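Local coordinates for protein spherulin-4 (Aspergillus clavatus, PDB 5C5G) that is a glycoside hydrolase of the spherulin-4 family that probably cleaves galactosamine-containing polysaccharide, as its Aspergillus fumigatus counterpart is required for galactosaminogalactan biosynthesis, at residues A[93-96]-A[97-101]; A[125-128]-A[129-133]. All coordinates share one frame; numbering follows the deposited sequence.

Interaction 1 of 2, residues A[93-96]-A[97-101]; sequences IETY and AAWPT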
ATOM      1  N   ILE A  93      -5.685   2.107  15.097  1.00  9.18           N
ATOM      2  CA  ILE A  93      -6.786   1.817  14.182  1.00  9.08           C
ATOM      3  C   ILE A  93      -7.968   2.725  14.494  1.00  9.30           C
ATOM      4  O   ILE A  93      -8.576   3.326  13.594  1.00 10.59           O
ATOM      5  CB  ILE A  93      -7.237   0.348  14.315  1.00  9.26           C
ATOM      6  CG1 ILE A  93      -6.121  -0.612  13.872  1.00  9.85           C
ATOM      7  CG2 ILE A  93      -8.491   0.109  13.490  1.00  9.91           C
ATOM      8  CD1 ILE A  93      -6.386  -2.066  14.258  1.00 10.85           C
ATOM      9  N   GLU A  94      -8.330   2.789  15.764  1.00  9.44           N
ATOM     10  CA  GLU A  94      -9.491   3.560  16.198  1.00 10.33           C
ATOM     11  C   GLU A  94      -9.301   5.054  15.985  1.00  9.71           C
ATOM     12  O   GLU A  94     -10.260   5.782  15.763  1.00 10.93           O
ATOM     13  CB  GLU A  94      -9.818   3.243  17.654  1.00 13.39           C
ATOM     14  CG  GLU A  94     -10.366   1.824  17.776  1.00 16.00           C
ATOM     15  CD  GLU A  94     -10.719   1.422  19.180  1.00 28.98           C
ATOM     16  OE1 GLU A  94     -10.348   2.152  20.122  1.00 27.84           O
ATOM     17  OE2 GLU A  94     -11.380   0.367  19.330  1.00 28.66           O
ATOM     18  N   THR A  95      -8.071   5.520  16.069  1.00  9.49           N
ATOM     19  CA  THR A  95      -7.773   6.932  15.838  1.00  9.09           C
ATOM     20  C   THR A  95      -8.091   7.276  14.387  1.00  9.50           C
ATOM     21  O   THR A  95      -8.822   8.224  14.111  1.00  9.74           O
ATOM     22  CB  THR A  95      -6.303   7.245  16.192  1.00 10.67           C
ATOM     23  OG1 THR A  95      -6.078   6.978  17.589  1.00 11.44           O
ATOM     24  CG2 THR A  95      -5.979   8.695  15.933  1.00 10.80           C
ATOM     25  N   TYR A  96      -7.565   6.506  13.441  1.00  9.24           N
ATOM     26  CA  TYR A  96      -7.923   6.733  12.039  1.00  9.07           C
ATOM     27  C   TYR A  96      -9.429   6.643  11.834  1.00  9.46           C
ATOM     28  O   TYR A  96     -10.022   7.459  11.111  1.00 10.18           O
ATOM     29  CB  TYR A  96      -7.269   5.703  11.128  1.00  8.72           C
ATOM     30  CG  TYR A  96      -5.785   5.860  10.857  1.00  8.24           C
ATOM     31  CD1 TYR A  96      -5.274   6.949  10.164  1.00  8.93           C
ATOM     32  CD2 TYR A  96      -4.895   4.890  11.290  1.00  8.72           C
ATOM     33  CE1 TYR A  96      -3.930   7.065   9.904  1.00  8.92           C
ATOM     34  CE2 TYR A  96      -3.555   4.988  11.042  1.00  9.23           C
ATOM     35  CZ  TYR A  96      -3.063   6.081  10.337  1.00  8.18           C
ATOM     36  OH  TYR A  96      -1.732   6.236  10.061  1.00  9.48           O
ATOM     37  N   ALA A  97     -10.058   5.638  12.429  1.00  9.29           N
ATOM     38  CA  ALA A  97     -11.476   5.434  12.208  1.00  9.28           C
ATOM     39  C   ALA A  97     -12.307   6.623  12.668  1.00  9.75           C
ATOM     40  O   ALA A  97     -13.338   6.910  12.081  1.00 11.14           O
ATOM     41  CB  ALA A  97     -11.943   4.190  12.920  1.00 11.07           C
ATOM     42  N   ALA A  98     -11.861   7.289  13.734  1.00 10.12           N
ATOM     43  CA  ALA A  98     -12.610   8.399  14.305  1.00 10.39           C
ATOM     44  C   ALA A  98     -12.338   9.709  13.601  1.00 10.40           C
ATOM     45  O   ALA A  98     -13.003  10.693  13.898  1.00 11.57           O
ATOM     46  CB  ALA A  98     -12.327   8.529  15.796  1.00 11.69           C
ATOM     47  N   TRP A  99     -11.389   9.741  12.667  1.00 10.58           N
ATOM     48  CA  TRP A  99     -11.074  10.978  11.958  1.00 10.34           C
ATOM     49  C   TRP A  99     -12.292  11.754  11.417  1.00 10.27           C
ATOM     50  O   TRP A  99     -12.383  12.957  11.633  1.00 11.43           O
ATOM     51  CB  TRP A  99     -10.075  10.713  10.827  1.00  9.94           C
ATOM     52  CG  TRP A  99      -8.631  10.687  11.235  1.00  9.44           C
ATOM     53  CD1 TRP A  99      -8.113  10.851  12.478  1.00 10.14           C
ATOM     54  CD2 TRP A  99      -7.515  10.513  10.356  1.00  9.63           C
ATOM     55  NE1 TRP A  99      -6.734  10.798  12.437  1.00 10.43           N
ATOM     56  CE2 TRP A  99      -6.346  10.590  11.137  1.00  9.83           C
ATOM     57  CE3 TRP A  99      -7.394  10.304   8.976  1.00 10.72           C
ATOM     58  CZ2 TRP A  99      -5.065  10.482  10.582  1.00 10.73           C
ATOM     59  CZ3 TRP A  99      -6.130  10.197   8.429  1.00 10.65           C
ATOM     60  CH2 TRP A  99      -4.984  10.293   9.232  1.00 10.16           C
ATOM     61  N   PRO A 100     -13.214  11.095  10.697  1.00 11.05           N
ATOM     62  CA  PRO A 100     -14.304  11.882  10.098  1.00 12.18           C
ATOM     63  C   PRO A 100     -15.250  12.448  11.145  1.00 12.85           C
ATOM     64  O   PRO A 100     -15.758  13.557  10.961  1.00 14.23           O
ATOM     65  CB  PRO A 100     -15.017  10.876   9.185  1.00 13.33           C
ATOM     66  CG  PRO A 100     -14.549   9.542   9.635  1.00 13.69           C
ATOM     67  CD  PRO A 100     -13.171   9.725  10.168  1.00 10.65           C
ATOM     68  N   THR A 101     -15.452  11.739  12.250  1.00 13.44           N
ATOM     69  CA  THR A 101     -16.332  12.249  13.299  1.00 14.77           C
ATOM     70  C   THR A 101     -15.618  13.304  14.149  1.00 14.57           C
ATOM     71  O   THR A 101     -16.204  14.319  14.505  1.00 14.79           O
ATOM     72  CB  THR A 101     -16.884  11.125  14.179  1.00 18.53           C
ATOM     73  OG1 THR A 101     -15.820  10.317  14.670  1.00 27.08           O
ATOM     74  CG2 THR A 101     -17.819  10.259  13.385  1.00 21.99           C
TER
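Helix 86-103 of the (beta/alpha) barrel turns an aromatic pair inward near its C-terminal end, where Tyr96 meets Trp99 one turn later. The two side chains leave the helix in the same direction, yet their rings form a T-shaped stack: the CD1-CE1 edge of the tyrosine is directed at one face of the indole, with centroids 4.8 Å apart and planes at 68°. Tyr96 CE1 comes within 3.5 Å of Trp99 CH2. Tyr96 CG is anti to the carbonyl carbon (chi1 -75°), which brings this edge to the indole; Tyr96 CA lies over the five-membered ring, a CH-pi contact set by the turn of the helix itself. Ala97 N bonds to Ile93 O at 3.0 Å, Ala98 N is shared between Glu94 O and, weakly, Thr95 O, and Trp99 N reaches Tyr96 O at 3.1 Å from above the carbonyl plane. The tyrosine hydroxyl is held by Tyr76 O. In this eight-stranded (beta/alpha) barrel, helix 86-103 links strands 71-78 and 112-116; both aromatic side chains pack on Ile42 of strand 38-42, and Tyr96 also on Ile113 of strand 112-116, next to Tyr76, which binds N-acetyl-D-galactosamine.

Interaction 2 of 2, residues A[125-128]-A[129-133]; sequences DILA and YLREL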
ATOM      1  N   ASP A 125      -0.320 -18.198  17.650  1.00 16.46           N
ATOM      2  CA  ASP A 125      -0.655 -17.006  18.432  1.00 16.56           C
ATOM      3  C   ASP A 125      -0.588 -15.771  17.547  1.00 15.21           C
ATOM      4  O   ASP A 125      -1.359 -14.822  17.702  1.00 15.23           O
ATOM      5  CB  ASP A 125       0.299 -16.808  19.615  1.00 20.81           C
ATOM      6  CG  ASP A 125       0.093 -17.821  20.719  1.00 28.94           C
ATOM      7  OD1 ASP A 125      -0.860 -18.618  20.629  1.00 28.16           O
ATOM      8  OD2 ASP A 125       0.889 -17.802  21.685  1.00 32.93           O
ATOM      9  N   ILE A 126       0.365 -15.758  16.621  1.00 13.83           N
ATOM     10  CA  ILE A 126       0.464 -14.654  15.688  1.00 13.32           C
ATOM     11  C   ILE A 126      -0.741 -14.647  14.759  1.00 12.16           C
ATOM     12  O   ILE A 126      -1.319 -13.600  14.488  1.00 12.63           O
ATOM     13  CB  ILE A 126       1.753 -14.711  14.863  1.00 14.02           C
ATOM     14  CG1 ILE A 126       2.955 -14.510  15.790  1.00 16.61           C
ATOM     15  CG2 ILE A 126       1.738 -13.672  13.758  1.00 13.63           C
ATOM     16  CD1 ILE A 126       4.296 -14.719  15.129  1.00 18.40           C
ATOM     17  N   LEU A 127      -1.127 -15.818  14.266  1.00 12.70           N
ATOM     18  CA  LEU A 127      -2.312 -15.892  13.425  1.00 13.34           C
ATOM     19  C   LEU A 127      -3.528 -15.322  14.165  1.00 11.91           C
ATOM     20  O   LEU A 127      -4.295 -14.560  13.602  1.00 12.77           O
ATOM     21  CB  LEU A 127      -2.574 -17.330  12.979  1.00 15.33           C
ATOM     22  CG  LEU A 127      -3.815 -17.506  12.101  1.00 17.39           C
ATOM     23  CD1 LEU A 127      -3.693 -16.772  10.773  1.00 20.80           C
ATOM     24  CD2 LEU A 127      -4.106 -18.979  11.867  1.00 21.14           C
ATOM     25  N   ALA A 128      -3.696 -15.675  15.437  1.00 12.81           N
ATOM     26  CA  ALA A 128      -4.814 -15.168  16.225  1.00 13.60           C
ATOM     27  C   ALA A 128      -4.768 -13.645  16.374  1.00 12.78           C
ATOM     28  O   ALA A 128      -5.797 -12.960  16.305  1.00 14.02           O
ATOM     29  CB  ALA A 128      -4.839 -15.844  17.605  1.00 16.10           C
ATOM     30  N   TYR A 129      -3.569 -13.112  16.555  1.00 12.46           N
ATOM     31  CA  TYR A 129      -3.355 -11.674  16.665  1.00 12.13           C
ATOM     32  C   TYR A 129      -3.750 -10.993  15.374  1.00 10.75           C
ATOM     33  O   TYR A 129      -4.494 -10.005  15.395  1.00 11.52           O
ATOM     34  CB  TYR A 129      -1.881 -11.440  16.987  1.00 12.52           C
ATOM     35  CG  TYR A 129      -1.297 -10.035  17.052  1.00 13.56           C
ATOM     36  CD1 TYR A 129      -0.910  -9.363  15.905  1.00 13.55           C
ATOM     37  CD2 TYR A 129      -1.004  -9.448  18.274  1.00 16.02           C
ATOM     38  CE1 TYR A 129      -0.308  -8.122  15.974  1.00 13.62           C
ATOM     39  CE2 TYR A 129      -0.396  -8.207  18.350  1.00 17.51           C
ATOM     40  CZ  TYR A 129      -0.050  -7.557  17.196  1.00 13.88           C
ATOM     41  OH  TYR A 129       0.582  -6.345  17.257  1.00 17.29           O
ATOM     42  N   LEU A 130      -3.286 -11.504  14.241  1.00 11.13           N
ATOM     43  CA  LEU A 130      -3.621 -10.891  12.962  1.00 10.58           C
ATOM     44  C   LEU A 130      -5.103 -11.002  12.661  1.00 11.14           C
ATOM     45  O   LEU A 130      -5.708 -10.062  12.135  1.00 10.99           O
ATOM     46  CB  LEU A 130      -2.806 -11.503  11.828  1.00 12.09           C
ATOM     47  CG  LEU A 130      -1.294 -11.242  11.906  1.00 13.74           C
ATOM     48  CD1 LEU A 130      -0.564 -12.003  10.820  1.00 16.24           C
ATOM     49  CD2 LEU A 130      -0.985  -9.749  11.794  1.00 15.95           C
ATOM     50  N   ARG A 131      -5.717 -12.130  13.003  1.00 11.47           N
ATOM     51  CA  ARG A 131      -7.152 -12.284  12.773  1.00 12.02           C
ATOM     52  C   ARG A 131      -7.958 -11.310  13.624  1.00 12.62           C
ATOM     53  O   ARG A 131      -8.962 -10.742  13.167  1.00 13.44           O
ATOM     54  CB  ARG A 131      -7.590 -13.725  13.048  1.00 13.17           C
ATOM     55  CG  ARG A 131      -7.216 -14.700  11.925  1.00 14.23           C
ATOM     56  CD  ARG A 131      -7.354 -16.180  12.350  1.00 16.57           C
ATOM     57  NE  ARG A 131      -8.711 -16.627  12.711  1.00 25.10           N
ATOM     58  CZ  ARG A 131      -9.649 -16.978  11.836  1.00 28.10           C
ATOM     59  NH1 ARG A 131      -9.416 -16.878  10.534  1.00 32.75           N
ATOM     60  NH2 ARG A 131     -10.834 -17.414  12.260  1.00 19.22           N
ATOM     61  N   GLU A 132      -7.526 -11.109  14.865  1.00 12.75           N
ATOM     62  CA  GLU A 132      -8.180 -10.134  15.722  1.00 13.92           C
ATOM     63  C   GLU A 132      -8.083  -8.737  15.118  1.00 13.38           C
ATOM     64  O   GLU A 132      -9.054  -7.982  15.115  1.00 14.00           O
ATOM     65  CB  GLU A 132      -7.591 -10.139  17.138  1.00 15.50           C
ATOM     66  CG  GLU A 132      -8.266  -9.120  18.042  1.00 19.54           C
ATOM     67  CD  GLU A 132      -7.971  -9.288  19.513  1.00 33.82           C
ATOM     68  OE1 GLU A 132      -7.380 -10.313  19.907  1.00 40.42           O
ATOM     69  OE2 GLU A 132      -8.352  -8.379  20.280  1.00 41.34           O
ATOM     70  N   LEU A 133      -6.920  -8.378  14.605  1.00 11.92           N
ATOM     71  CA  LEU A 133      -6.765  -7.073  13.981  1.00 11.80           C
ATOM     72  C   LEU A 133      -7.685  -6.898  12.795  1.00 11.20           C
ATOM     73  O   LEU A 133      -8.249  -5.820  12.618  1.00 11.56           O
ATOM     74  CB  LEU A 133      -5.320  -6.819  13.572  1.00 13.75           C
ATOM     75  CG  LEU A 133      -4.348  -6.645  14.738  1.00 14.63           C
ATOM     76  CD1 LEU A 133      -2.960  -6.349  14.183  1.00 15.94           C
ATOM     77  CD2 LEU A 133      -4.782  -5.555  15.730  1.00 18.77           C
TER
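Leu130 N donates to Ile126 O at 2.9 Å, with an N-H...O angle of 167°. The same regular i to i+4 pattern carries Tyr129 N to Asp125 O, Arg131 N to Leu127 O and Glu132 N to Ala128 O, all within helix 124-139. Outside this backbone the side chains meet in two pairs. Ile126 and Leu130 run alongside each other, the methyl CG2 of the former 4.1 Å from CD1 of the latter; with chi1 at -66°, CG2 stands anti to the backbone N of Ile126, which places it beside Leu130. The Ile126 side chain also touches Pro119 and Tyr161. On another side of the helix Leu127 and Arg131 pass at an angle, and the aliphatic part of the arginine does the touching, its CD 3.8 Å from Leu127 CG. The bend at chi3 (63°) then turns the guanidinium out of the line of the preceding methylenes. Tyr129 takes a different course, its hydroxyl bonding to Arg84 O and its side chain touching Val89 of helix 86-103. No salt bridge joins the two segments, so main-chain hydrogen bonds and modest apolar contacts tie these turns together, while the arginine's methylenes extend the apolar surface of Leu127.

In the fold
Both contacts lie within barrel helices that follow consecutive strands, 71-78 and 112-116, and they illustrate how one kind of element adapts to how much of it is buried. Interaction 1 is buried and relies on aromatic rings set against the strands; interaction 2 is largely at the surface, with aliphatic pairs and charged residues over an unbroken run of main-chain bonds. Their centres are 21 Å apart, yet they touch where the two neighbouring helices pack: Ile93 CD1 lies 4.1 Å from Leu133 CD2. Interaction 1 also sits nearer the sugar site, Tyr96 being about 4 Å from Tyr76 between side chains, whereas the Leu130 side chain remains about 10 Å from that of Asp116.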